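Local coordinates for protein 3-hexulose-6-phosphate synthase (Mycobacterium gastri, PDB 3AJX) that folds as a closed eight-stranded beta-alpha barrel of the orotidine 5'-phosphate decarboxylase/HUMPS family and binds a magnesium ion, at residues A[16-21]-A[187-192]; A[42-47]-A[54-59]; A[90-95]-A[106-111]. The protein carries 1 engineered substitution. All coordinates share one frame; numbering follows the deposited sequence.

All three contacts belong to one closed barrel of eight parallel strands wrapped in helices. Contact 1 joins regions near the two ends of the chain, helix 12-22 and the short helix 187-190; contacts 2 and 3 follow one another along the chain between its segments. In each of those two, a helix packs on the strand that comes next, 55-62 or 105-109, and strand 80-84 lies between these strands. The centres of contacts 1 and 2 are about 15 Å apart. Those of contacts 1 and 3, on opposite sides of the chain's centre, are about 27 Å apart. Leu16 of contact 1 touches helix 42-50 in the outer layer, while Phe57 and Val107 bring contacts 2 and 3 together at the strands.

Contact 1. Residues A[16-21]-A[187-192]; sequences LELAGK and GAIYGA. With SO4 (sulfate ion), chain G.
Leu18, on helix 12-22, reaches across to Ile189 and Tyr190 of the short helix 187-190, and it is the one residue of its segment that does so. Its CB heads toward the partner helix. With CG anti to the backbone N, chi1 of -179° carries the chain on toward helix 187-190, where CD1 and CD2 fork to different partners. CD1 lies 4.3 Å from Ile189 CG2, a loose apolar touch. CD2 comes closer, 3.6 Å from Tyr190 CB, so the tyrosine is met at the root of its side chain and not on its ring. The contact is small and wholly apolar, with the backbones well separated: the CA atoms of Leu18 and Tyr190 are 7.2 Å apart.

The tyrosine ring turns away from Leu18. CG of Tyr190 sits between its backbone N and carbonyl carbon (chi1 67°), which swings the ring back over its own helix, where one face rests on Gly187 CA, 3.7 Å above the plane and offset toward the rim. Asp8 and Leu9 of the loop after strand 2-7 also touch this side chain. Leu18 packs on Leu9 too, and on Pro195, while Ile189 is buried against Val5 and helix 195-204.

At the start of the short helix, the backbone N of Gly187 donates a nearly straight bond (178°) to O1 of a sulfate ion, 3.0 Å long. Gly166 N, Gly186 N and Gln140 NE2 hold the same ion, which probably came from the crystallisation liquor. Backbone amides just after the seventh and eighth strands, gathered round an anion at the N-terminus of a short extra helix, are consistent with the standard phosphate-binding motif of TIM barrels, here beside the seam where the last beta-alpha unit closes on the first.

Contact 2. Residues A[42-47]-A[54-59]; sequences SVITAV and KIVFAD. With MG (magnesium ion), chain F.
This is a buried apolar helix-on-strand contact between the barrel wall and the helices outside it: Ile44 and Val47 of helix 42-50 lie on Val56 and Ala58 of strand 55-62. The two short axes run almost antiparallel, at 169°, and pass 9.4 Å from each other. Ile44 spans two strand residues with its two branches. Its CG2 meets Val56 CG1 at 4.2 Å, the side chains crossing obliquely. The other branch, CG1, stands anti to the carbonyl carbon (chi1 -65°) and runs on extended, carrying CD1 to within 3.6 Å of Ala58 CB. One turn further along the helix, Val47 CG1 makes a looser touch on Val56 CG2.

Such packing is that of a beta-alpha-beta crossover in a TIM barrel: the chain leaves strand 28-31, passes through the helices outside and returns in strand 55-62 alongside it. Ala78 adds to the apolar layer beside Ile44 and Ala58, and Leu31 beside Val47 and Val56.

Phe57 points away from the helix, to the other side of the strand. At the end of this segment, Asp59 binds the magnesium ion through OD2 at 2.1 Å. Its second oxygen, OD1, accepts a hydrogen bond from Thr82 OG1 and forms a salt bridge with Lys61, which should fix the rotation of the carboxylate; Glu30, on the adjacent strand, is the other protein residue of the metal site.

Contact 3. Residues A[90-95]-A[106-111]; sequences STIAGA and VVVDLI
Ile92 and Val108 each turn a CG2 methyl into the space between helix 89-102 and strand 105-109. In Ile92 this methyl stands anti to the backbone N, with CG1 beside that N and anti to the carbonyl carbon (chi1 -66°); in Val108 a chi1 of 175° puts CG1 anti to the backbone N, which leaves CG2 beside N and anti to the carbonyl carbon. The two methyls end 4.1 Å apart, an ordinary van der Waals touch, and the side chains cross at about a right angle.

One turn along the helix the spacing tightens, and the CA atoms of Ala95 and Val106 lie 6.7 Å apart. With just a methyl at Ala95, the strand lies close: Val106 CG2 sits 3.7 Å from Ala95 CB and also presses on the backbone, 3.4 Å from Ala95 O. One valine branch therefore touches both the side chain and the main chain of the helix. Val106 and Val108, two apart on the strand, both point to the helix, and everything that meets here is buried.

At the end of the strand, Asp109 OD1 accepts from the backbone N of Ile111 at 2.9 Å, the chain turning through Leu110. That N lies on the anti side of OD1, 32° out of the carboxylate plane, in an Asx turn. The other oxygen, OD2, is hydrogen-bonded to His134 ND1.

The helix bridges strands 80-84 and 105-109 in a beta-alpha-beta unit of the barrel, with Val83 of the first strand touching Ile92, Ala95 and Val106. Val123 of the following helix, 116-125, packs on both Ile92 and Val108, while Thr91, on the same helix as Ile92, hydrogen-bonds through OG1 to Asp138 of the second subunit, so this helix is also part of the dimer interface.

Contact 1. Residues A[16-21]-A[187-192]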
ATOM      1  N   LEU A  16      13.334  16.291   3.070  1.00 12.71           N
ATOM      2  CA  LEU A  16      14.701  16.600   3.475  1.00 13.63           C
ATOM      3  C   LEU A  16      14.756  17.839   4.364  1.00 14.26           C
ATOM      4  O   LEU A  16      15.484  17.869   5.357  1.00 13.40           O
ATOM      5  CB  LEU A  16      15.580  16.817   2.245  1.00 13.75           C
ATOM      6  CG  LEU A  16      15.978  15.575   1.448  1.00 15.77           C
ATOM      7  CD1 LEU A  16      16.737  16.000   0.202  1.00 16.50           C
ATOM      8  CD2 LEU A  16      16.836  14.661   2.313  1.00 14.42           C
ATOM      9  N   GLU A  17      13.992  18.867   4.006  1.00 15.26           N
ATOM     10  CA  GLU A  17      13.979  20.086   4.800  1.00 17.03           C
ATOM     11  C   GLU A  17      13.446  19.803   6.199  1.00 17.07           C
ATOM     12  O   GLU A  17      14.003  20.277   7.187  1.00 16.30           O
ATOM     13  CB  GLU A  17      13.127  21.163   4.120  1.00 19.43           C
ATOM     14  CG  GLU A  17      12.959  22.424   4.960  1.00 26.05           C
ATOM     15  CD  GLU A  17      12.323  23.565   4.190  1.00 30.50           C
ATOM     16  OE1 GLU A  17      11.981  24.591   4.820  1.00 33.08           O
ATOM     17  OE2 GLU A  17      12.173  23.441   2.955  1.00 32.53           O
ATOM     18  N   LEU A  18      12.372  19.020   6.283  1.00 14.48           N
ATOM     19  CA  LEU A  18      11.789  18.687   7.578  1.00 14.64           C
ATOM     20  C   LEU A  18      12.745  17.837   8.400  1.00 14.53           C
ATOM     21  O   LEU A  18      12.963  18.102   9.581  1.00 14.16           O
ATOM     22  CB  LEU A  18      10.466  17.934   7.401  1.00 13.44           C
ATOM     23  CG  LEU A  18       9.771  17.553   8.711  1.00 13.38           C
ATOM     24  CD1 LEU A  18       9.471  18.810   9.514  1.00 13.21           C
ATOM     25  CD2 LEU A  18       8.490  16.791   8.423  1.00 12.80           C
ATOM     26  N   ALA A  19      13.314  16.811   7.773  1.00 14.13           N
ATOM     27  CA  ALA A  19      14.245  15.929   8.467  1.00 14.36           C
ATOM     28  C   ALA A  19      15.421  16.725   9.026  1.00 15.02           C
ATOM     29  O   ALA A  19      15.920  16.429  10.109  1.00 13.92           O
ATOM     30  CB  ALA A  19      14.747  14.842   7.519  1.00 15.32           C
ATOM     31  N   GLY A  20      15.859  17.738   8.285  1.00 15.54           N
ATOM     32  CA  GLY A  20      16.974  18.547   8.743  1.00 17.32           C
ATOM     33  C   GLY A  20      16.662  19.324  10.010  1.00 18.10           C
ATOM     34  O   GLY A  20      17.540  19.531  10.851  1.00 18.88           O
ATOM     35  N   LYS A  21      15.410  19.746  10.152  1.00 17.59           N
ATOM     36  CA  LYS A  21      14.982  20.521  11.314  1.00 17.64           C
ATOM     37  C   LYS A  21      14.672  19.701  12.565  1.00 16.72           C
ATOM     38  O   LYS A  21      14.805  20.203  13.682  1.00 16.59           O
ATOM     39  CB  LYS A  21      13.738  21.342  10.966  1.00 20.60           C
ATOM     40  CG  LYS A  21      13.907  22.295   9.802  1.00 24.47           C
ATOM     41  CD  LYS A  21      12.623  23.065   9.560  1.00 27.31           C
ATOM     42  CE  LYS A  21      12.764  24.022   8.387  1.00 30.44           C
ATOM     43  NZ  LYS A  21      11.512  24.796   8.159  1.00 32.27           N
ATOM     44  N   GLY A 187       1.454  14.693  12.212  1.00 11.41           N
ATOM     45  CA  GLY A 187       0.904  16.035  12.123  1.00 11.73           C
ATOM     46  C   GLY A 187       1.370  16.987  13.208  1.00  9.71           C
ATOM     47  O   GLY A 187       1.491  18.190  12.971  1.00 10.97           O
ATOM     48  N   ALA A 188       1.625  16.464  14.402  1.00 10.25           N
ATOM     49  CA  ALA A 188       2.082  17.299  15.504  1.00 10.89           C
ATOM     50  C   ALA A 188       3.409  17.961  15.140  1.00 10.96           C
ATOM     51  O   ALA A 188       3.734  19.045  15.635  1.00 12.34           O
ATOM     52  CB  ALA A 188       2.242  16.460  16.771  1.00 11.03           C
ATOM     53  N   ILE A 189       4.173  17.313  14.266  1.00 11.62           N
ATOM     54  CA  ILE A 189       5.457  17.856  13.852  1.00 10.14           C
ATOM     55  C   ILE A 189       5.401  18.596  12.510  1.00 13.38           C
ATOM     56  O   ILE A 189       5.662  19.801  12.465  1.00 13.12           O
ATOM     57  CB  ILE A 189       6.542  16.748  13.787  1.00 11.25           C
ATOM     58  CG1 ILE A 189       6.798  16.192  15.193  1.00 10.92           C
ATOM     59  CG2 ILE A 189       7.837  17.313  13.206  1.00 10.39           C
ATOM     60  CD1 ILE A 189       7.825  15.071  15.243  1.00 13.35           C
ATOM     61  N   TYR A 190       5.047  17.904  11.427  1.00 12.54           N
ATOM     62  CA  TYR A 190       5.016  18.568  10.123  1.00 12.85           C
ATOM     63  C   TYR A 190       3.900  19.596   9.940  1.00 13.81           C
ATOM     64  O   TYR A 190       3.970  20.441   9.043  1.00 15.37           O
ATOM     65  CB  TYR A 190       4.990  17.542   8.966  1.00 11.42           C
ATOM     66  CG  TYR A 190       3.745  16.684   8.838  1.00 12.23           C
ATOM     67  CD1 TYR A 190       3.760  15.339   9.209  1.00 11.36           C
ATOM     68  CD2 TYR A 190       2.563  17.203   8.308  1.00 12.14           C
ATOM     69  CE1 TYR A 190       2.631  14.530   9.053  1.00 12.96           C
ATOM     70  CE2 TYR A 190       1.429  16.403   8.149  1.00 13.80           C
ATOM     71  CZ  TYR A 190       1.470  15.070   8.524  1.00 13.35           C
ATOM     72  OH  TYR A 190       0.350  14.283   8.378  1.00 14.82           O
ATOM     73  N   GLY A 191       2.880  19.540  10.791  1.00 13.21           N
ATOM     74  CA  GLY A 191       1.780  20.484  10.681  1.00 13.83           C
ATOM     75  C   GLY A 191       1.956  21.725  11.541  1.00 14.35           C
ATOM     76  O   GLY A 191       1.100  22.615  11.541  1.00 14.89           O
ATOM     77  N   ALA A 192       3.071  21.799  12.260  1.00 13.66           N
ATOM     78  CA  ALA A 192       3.342  22.935  13.138  1.00 14.20           C
ATOM     79  C   ALA A 192       4.079  24.080  12.448  1.00 15.02           C
ATOM     80  O   ALA A 192       4.807  23.873  11.477  1.00 16.25           O
ATOM     81  CB  ALA A 192       4.136  22.465  14.349  1.00 13.36           C
TER
HETATM   82  S   SO4 G6001       0.083  11.130  12.980  1.00 24.59           S
HETATM   83  O1  SO4 G6001      -0.418  12.324  12.264  1.00 21.45           O
HETATM   84  O2  SO4 G6001      -0.993  10.131  13.125  1.00 22.12           O
HETATM   85  O3  SO4 G6001       0.557  11.530  14.319  1.00 21.29           O
HETATM   86  O4  SO4 G6001       1.202  10.545  12.219  1.00 23.04           O

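Contact 2. Residues A[42-47]-A[54-59]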
ATOM      1  N   SER A  42      13.761   6.648  -4.268  1.00 12.26           N
ATOM      2  CA  SER A  42      14.836   7.633  -4.152  1.00 12.86           C
ATOM      3  C   SER A  42      14.710   8.545  -2.933  1.00 10.91           C
ATOM      4  O   SER A  42      15.712   9.063  -2.447  1.00 12.33           O
ATOM      5  CB  SER A  42      14.938   8.484  -5.427  1.00 13.61           C
ATOM      6  OG  SER A  42      13.747   9.206  -5.674  1.00 16.50           O
ATOM      7  N   VAL A  43      13.495   8.746  -2.426  1.00 11.10           N
ATOM      8  CA  VAL A  43      13.351   9.608  -1.257  1.00 10.25           C
ATOM      9  C   VAL A  43      13.977   8.929  -0.036  1.00 10.21           C
ATOM     10  O   VAL A  43      14.527   9.594   0.844  1.00  9.98           O
ATOM     11  CB  VAL A  43      11.866   9.971  -0.977  1.00 10.51           C
ATOM     12  CG1 VAL A  43      11.064   8.730  -0.628  1.00 11.92           C
ATOM     13  CG2 VAL A  43      11.790  11.004   0.142  1.00 11.52           C
ATOM     14  N   ILE A  44      13.901   7.601   0.008  1.00 10.27           N
ATOM     15  CA  ILE A  44      14.480   6.828   1.101  1.00  9.59           C
ATOM     16  C   ILE A  44      15.997   6.981   1.068  1.00 10.61           C
ATOM     17  O   ILE A  44      16.639   7.234   2.087  1.00 12.28           O
ATOM     18  CB  ILE A  44      14.158   5.319   0.961  1.00  8.64           C
ATOM     19  CG1 ILE A  44      12.655   5.088   1.099  1.00 10.63           C
ATOM     20  CG2 ILE A  44      14.922   4.514   2.017  1.00 10.14           C
ATOM     21  CD1 ILE A  44      12.239   3.667   0.760  1.00 10.00           C
ATOM     22  N   THR A  45      16.561   6.823  -0.122  1.00 11.57           N
ATOM     23  CA  THR A  45      17.999   6.921  -0.309  1.00 11.19           C
ATOM     24  C   THR A  45      18.527   8.301   0.052  1.00 11.92           C
ATOM     25  O   THR A  45      19.566   8.427   0.698  1.00 12.31           O
ATOM     26  CB  THR A  45      18.372   6.603  -1.762  1.00 11.15           C
ATOM     27  OG1 THR A  45      17.790   5.345  -2.130  1.00 12.24           O
ATOM     28  CG2 THR A  45      19.884   6.522  -1.920  1.00 11.95           C
ATOM     29  N   ALA A  46      17.797   9.332  -0.357  1.00 11.48           N
ATOM     30  CA  ALA A  46      18.199  10.708  -0.080  1.00 12.90           C
ATOM     31  C   ALA A  46      18.211  11.019   1.413  1.00 13.45           C
ATOM     32  O   ALA A  46      19.142  11.644   1.920  1.00 14.00           O
ATOM     33  CB  ALA A  46      17.271  11.673  -0.807  1.00 14.33           C
ATOM     34  N   VAL A  47      17.173  10.582   2.118  1.00 12.15           N
ATOM     35  CA  VAL A  47      17.081  10.834   3.549  1.00 13.17           C
ATOM     36  C   VAL A  47      18.141  10.071   4.336  1.00 13.23           C
ATOM     37  O   VAL A  47      18.728  10.611   5.276  1.00 13.99           O
ATOM     38  CB  VAL A  47      15.681  10.473   4.088  1.00 13.48           C
ATOM     39  CG1 VAL A  47      15.650  10.611   5.607  1.00 15.06           C
ATOM     40  CG2 VAL A  47      14.643  11.387   3.459  1.00 15.98           C
ATOM     41  N   LYS A  54      20.864   7.703  11.544  1.00 14.77           N
ATOM     42  CA  LYS A  54      19.505   7.719  12.066  1.00 13.48           C
ATOM     43  C   LYS A  54      18.810   6.494  11.491  1.00 13.27           C
ATOM     44  O   LYS A  54      19.168   6.028  10.411  1.00 14.03           O
ATOM     45  CB  LYS A  54      18.759   8.977  11.614  1.00 14.32           C
ATOM     46  CG  LYS A  54      19.209  10.257  12.293  1.00 13.46           C
ATOM     47  CD  LYS A  54      18.808  10.275  13.756  1.00 15.02           C
ATOM     48  CE  LYS A  54      19.320  11.524  14.444  1.00 14.95           C
ATOM     49  NZ  LYS A  54      18.976  11.546  15.890  1.00 14.85           N
ATOM     50  N   ILE A  55      17.830   5.967  12.215  1.00 12.41           N
ATOM     51  CA  ILE A  55      17.086   4.811  11.732  1.00 10.35           C
ATOM     52  C   ILE A  55      16.063   5.315  10.723  1.00 10.73           C
ATOM     53  O   ILE A  55      15.222   6.151  11.053  1.00 11.08           O
ATOM     54  CB  ILE A  55      16.354   4.099  12.887  1.00 11.26           C
ATOM     55  CG1 ILE A  55      17.379   3.485  13.842  1.00 12.45           C
ATOM     56  CG2 ILE A  55      15.413   3.030  12.337  1.00 11.61           C
ATOM     57  CD1 ILE A  55      16.784   2.924  15.115  1.00 13.78           C
ATOM     58  N   VAL A  56      16.146   4.815   9.494  1.00  9.89           N
ATOM     59  CA  VAL A  56      15.223   5.219   8.438  1.00 10.10           C
ATOM     60  C   VAL A  56      14.134   4.162   8.274  1.00  9.38           C
ATOM     61  O   VAL A  56      14.411   2.990   8.027  1.00 10.98           O
ATOM     62  CB  VAL A  56      15.971   5.447   7.112  1.00 10.50           C
ATOM     63  CG1 VAL A  56      14.983   5.712   5.990  1.00 12.00           C
ATOM     64  CG2 VAL A  56      16.910   6.647   7.262  1.00 10.61           C
ATOM     65  N   PHE A  57      12.893   4.614   8.420  1.00  8.73           N
ATOM     66  CA  PHE A  57      11.691   3.785   8.375  1.00  8.09           C
ATOM     67  C   PHE A  57      10.924   4.044   7.068  1.00  8.00           C
ATOM     68  O   PHE A  57      10.462   5.158   6.831  1.00  8.16           O
ATOM     69  CB  PHE A  57      10.868   4.187   9.608  1.00  8.34           C
ATOM     70  CG  PHE A  57       9.600   3.417   9.822  1.00  8.99           C
ATOM     71  CD1 PHE A  57       9.484   2.554  10.910  1.00  8.88           C
ATOM     72  CD2 PHE A  57       8.474   3.671   9.047  1.00  8.64           C
ATOM     73  CE1 PHE A  57       8.262   1.968  11.235  1.00  8.47           C
ATOM     74  CE2 PHE A  57       7.250   3.091   9.363  1.00  9.00           C
ATOM     75  CZ  PHE A  57       7.145   2.238  10.466  1.00  9.45           C
ATOM     76  N   ALA A  58      10.811   3.026   6.217  1.00  8.13           N
ATOM     77  CA  ALA A  58      10.085   3.169   4.951  1.00  6.96           C
ATOM     78  C   ALA A  58       8.690   2.575   5.127  1.00  6.96           C
ATOM     79  O   ALA A  58       8.546   1.358   5.262  1.00  6.44           O
ATOM     80  CB  ALA A  58      10.836   2.452   3.822  1.00  6.87           C
ATOM     81  N   ASP A  59       7.676   3.438   5.134  1.00  7.30           N
ATOM     82  CA  ASP A  59       6.292   3.005   5.326  1.00  7.67           C
ATOM     83  C   ASP A  59       5.684   2.481   4.029  1.00  7.72           C
ATOM     84  O   ASP A  59       4.783   3.094   3.446  1.00  7.38           O
ATOM     85  CB  ASP A  59       5.449   4.169   5.860  1.00  9.71           C
ATOM     86  CG  ASP A  59       4.234   3.702   6.639  1.00 11.48           C
ATOM     87  OD1 ASP A  59       3.927   2.493   6.609  1.00  9.46           O
ATOM     88  OD2 ASP A  59       3.581   4.550   7.283  1.00 13.01           O
TER
HETATM   89 MG    MG F9100       3.000   5.346   9.131  1.00 34.73          MG
HETATM   90  O   HOH W   1       1.046   4.803   9.042  1.00 35.86           O
HETATM   91  O   HOH W   2       3.469   5.793  10.586  1.00 24.13           O
HETATM   92  O   HOH W   3       3.203   3.265   9.625  1.00 29.58           O

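Contact 3. Residues A[90-95]-A[106-111]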
ATOM      1  N   SER A  90       2.303 -15.461   4.515  1.00 10.01           N
ATOM      2  CA  SER A  90       3.435 -15.724   3.632  1.00 10.10           C
ATOM      3  C   SER A  90       4.086 -14.432   3.148  1.00  9.31           C
ATOM      4  O   SER A  90       5.284 -14.399   2.871  1.00  8.87           O
ATOM      5  CB  SER A  90       2.997 -16.576   2.433  1.00 10.64           C
ATOM      6  OG  SER A  90       2.100 -15.872   1.595  1.00 12.79           O
ATOM      7  N   THR A  91       3.296 -13.366   3.055  1.00  8.94           N
ATOM      8  CA  THR A  91       3.808 -12.072   2.621  1.00  8.51           C
ATOM      9  C   THR A  91       4.681 -11.484   3.729  1.00  8.23           C
ATOM     10  O   THR A  91       5.768 -10.957   3.476  1.00  7.06           O
ATOM     11  CB  THR A  91       2.644 -11.116   2.302  1.00  6.96           C
ATOM     12  OG1 THR A  91       1.915 -11.628   1.179  1.00  9.29           O
ATOM     13  CG2 THR A  91       3.159  -9.714   1.981  1.00  8.32           C
ATOM     14  N   ILE A  92       4.202 -11.579   4.963  1.00  8.43           N
ATOM     15  CA  ILE A  92       4.961 -11.075   6.091  1.00  7.77           C
ATOM     16  C   ILE A  92       6.221 -11.921   6.237  1.00  7.75           C
ATOM     17  O   ILE A  92       7.303 -11.397   6.493  1.00  8.65           O
ATOM     18  CB  ILE A  92       4.125 -11.129   7.386  1.00  8.47           C
ATOM     19  CG1 ILE A  92       2.952 -10.150   7.261  1.00  9.23           C
ATOM     20  CG2 ILE A  92       4.999 -10.789   8.587  1.00  8.36           C
ATOM     21  CD1 ILE A  92       1.956 -10.195   8.404  1.00  9.45           C
ATOM     22  N   ALA A  93       6.079 -13.231   6.055  1.00  7.49           N
ATOM     23  CA  ALA A  93       7.218 -14.136   6.160  1.00  7.84           C
ATOM     24  C   ALA A  93       8.290 -13.772   5.133  1.00  7.60           C
ATOM     25  O   ALA A  93       9.481 -13.826   5.427  1.00  8.68           O
ATOM     26  CB  ALA A  93       6.764 -15.578   5.953  1.00  8.68           C
ATOM     27  N   GLY A  94       7.856 -13.406   3.929  1.00  9.25           N
ATOM     28  CA  GLY A  94       8.784 -13.037   2.878  1.00  7.18           C
ATOM     29  C   GLY A  94       9.546 -11.773   3.226  1.00  8.28           C
ATOM     30  O   GLY A  94      10.748 -11.676   2.983  1.00  7.19           O
ATOM     31  N   ALA A  95       8.841 -10.795   3.785  1.00  6.10           N
ATOM     32  CA  ALA A  95       9.477  -9.545   4.178  1.00  7.44           C
ATOM     33  C   ALA A  95      10.487  -9.828   5.290  1.00  8.87           C
ATOM     34  O   ALA A  95      11.590  -9.280   5.294  1.00  9.70           O
ATOM     35  CB  ALA A  95       8.428  -8.554   4.662  1.00  7.79           C
ATOM     36  N   VAL A 106      11.463  -5.775  10.027  1.00  8.37           N
ATOM     37  CA  VAL A 106      10.116  -5.548   9.547  1.00  7.87           C
ATOM     38  C   VAL A 106       9.213  -5.100  10.680  1.00  9.35           C
ATOM     39  O   VAL A 106       9.261  -5.641  11.788  1.00  9.07           O
ATOM     40  CB  VAL A 106       9.505  -6.834   8.943  1.00  8.76           C
ATOM     41  CG1 VAL A 106       8.020  -6.628   8.680  1.00  9.53           C
ATOM     42  CG2 VAL A 106      10.217  -7.194   7.655  1.00 10.35           C
ATOM     43  N   VAL A 107       8.397  -4.096  10.391  1.00  8.05           N
ATOM     44  CA  VAL A 107       7.431  -3.590  11.345  1.00  6.67           C
ATOM     45  C   VAL A 107       6.084  -3.896  10.718  1.00  6.37           C
ATOM     46  O   VAL A 107       5.835  -3.541   9.570  1.00  7.72           O
ATOM     47  CB  VAL A 107       7.568  -2.068  11.537  1.00  5.19           C
ATOM     48  CG1 VAL A 107       6.410  -1.538  12.400  1.00  7.10           C
ATOM     49  CG2 VAL A 107       8.905  -1.759  12.185  1.00  7.07           C
ATOM     50  N   VAL A 108       5.217  -4.586  11.447  1.00  6.45           N
ATOM     51  CA  VAL A 108       3.907  -4.886  10.895  1.00  5.93           C
ATOM     52  C   VAL A 108       2.937  -3.796  11.338  1.00  7.38           C
ATOM     53  O   VAL A 108       2.736  -3.579  12.531  1.00  7.58           O
ATOM     54  CB  VAL A 108       3.411  -6.275  11.353  1.00  7.34           C
ATOM     55  CG1 VAL A 108       1.989  -6.510  10.860  1.00  7.44           C
ATOM     56  CG2 VAL A 108       4.342  -7.357  10.806  1.00  6.57           C
ATOM     57  N   ASP A 109       2.369  -3.096  10.360  1.00  7.13           N
ATOM     58  CA  ASP A 109       1.425  -2.014  10.614  1.00  6.23           C
ATOM     59  C   ASP A 109       0.038  -2.626  10.780  1.00  7.41           C
ATOM     60  O   ASP A 109      -0.525  -3.172   9.830  1.00  7.91           O
ATOM     61  CB  ASP A 109       1.433  -1.037   9.434  1.00  7.80           C
ATOM     62  CG  ASP A 109       0.662   0.229   9.720  1.00 10.82           C
ATOM     63  OD1 ASP A 109      -0.248   0.187  10.570  1.00 11.31           O
ATOM     64  OD2 ASP A 109       0.956   1.264   9.087  1.00 13.64           O
ATOM     65  N   LEU A 110      -0.512  -2.535  11.988  1.00  7.12           N
ATOM     66  CA  LEU A 110      -1.819  -3.122  12.262  1.00  6.99           C
ATOM     67  C   LEU A 110      -2.997  -2.202  11.954  1.00  8.79           C
ATOM     68  O   LEU A 110      -4.115  -2.435  12.418  1.00  8.82           O
ATOM     69  CB  LEU A 110      -1.872  -3.596  13.722  1.00  8.11           C
ATOM     70  CG  LEU A 110      -0.824  -4.668  14.063  1.00  8.58           C
ATOM     71  CD1 LEU A 110      -0.871  -5.005  15.546  1.00  8.62           C
ATOM     72  CD2 LEU A 110      -1.072  -5.925  13.228  1.00  8.58           C
ATOM     73  N   ILE A 111      -2.751  -1.166  11.158  1.00  7.99           N
ATOM     74  CA  ILE A 111      -3.809  -0.236  10.784  1.00  9.06           C
ATOM     75  C   ILE A 111      -4.993  -1.000  10.178  1.00  9.25           C
ATOM     76  O   ILE A 111      -4.812  -1.922   9.378  1.00  8.28           O
ATOM     77  CB  ILE A 111      -3.282   0.810   9.763  1.00  9.08           C
ATOM     78  CG1 ILE A 111      -4.374   1.833   9.440  1.00 10.14           C
ATOM     79  CG2 ILE A 111      -2.816   0.114   8.495  1.00 10.55           C
ATOM     80  CD1 ILE A 111      -3.876   3.020   8.629  1.00 10.20           C
TER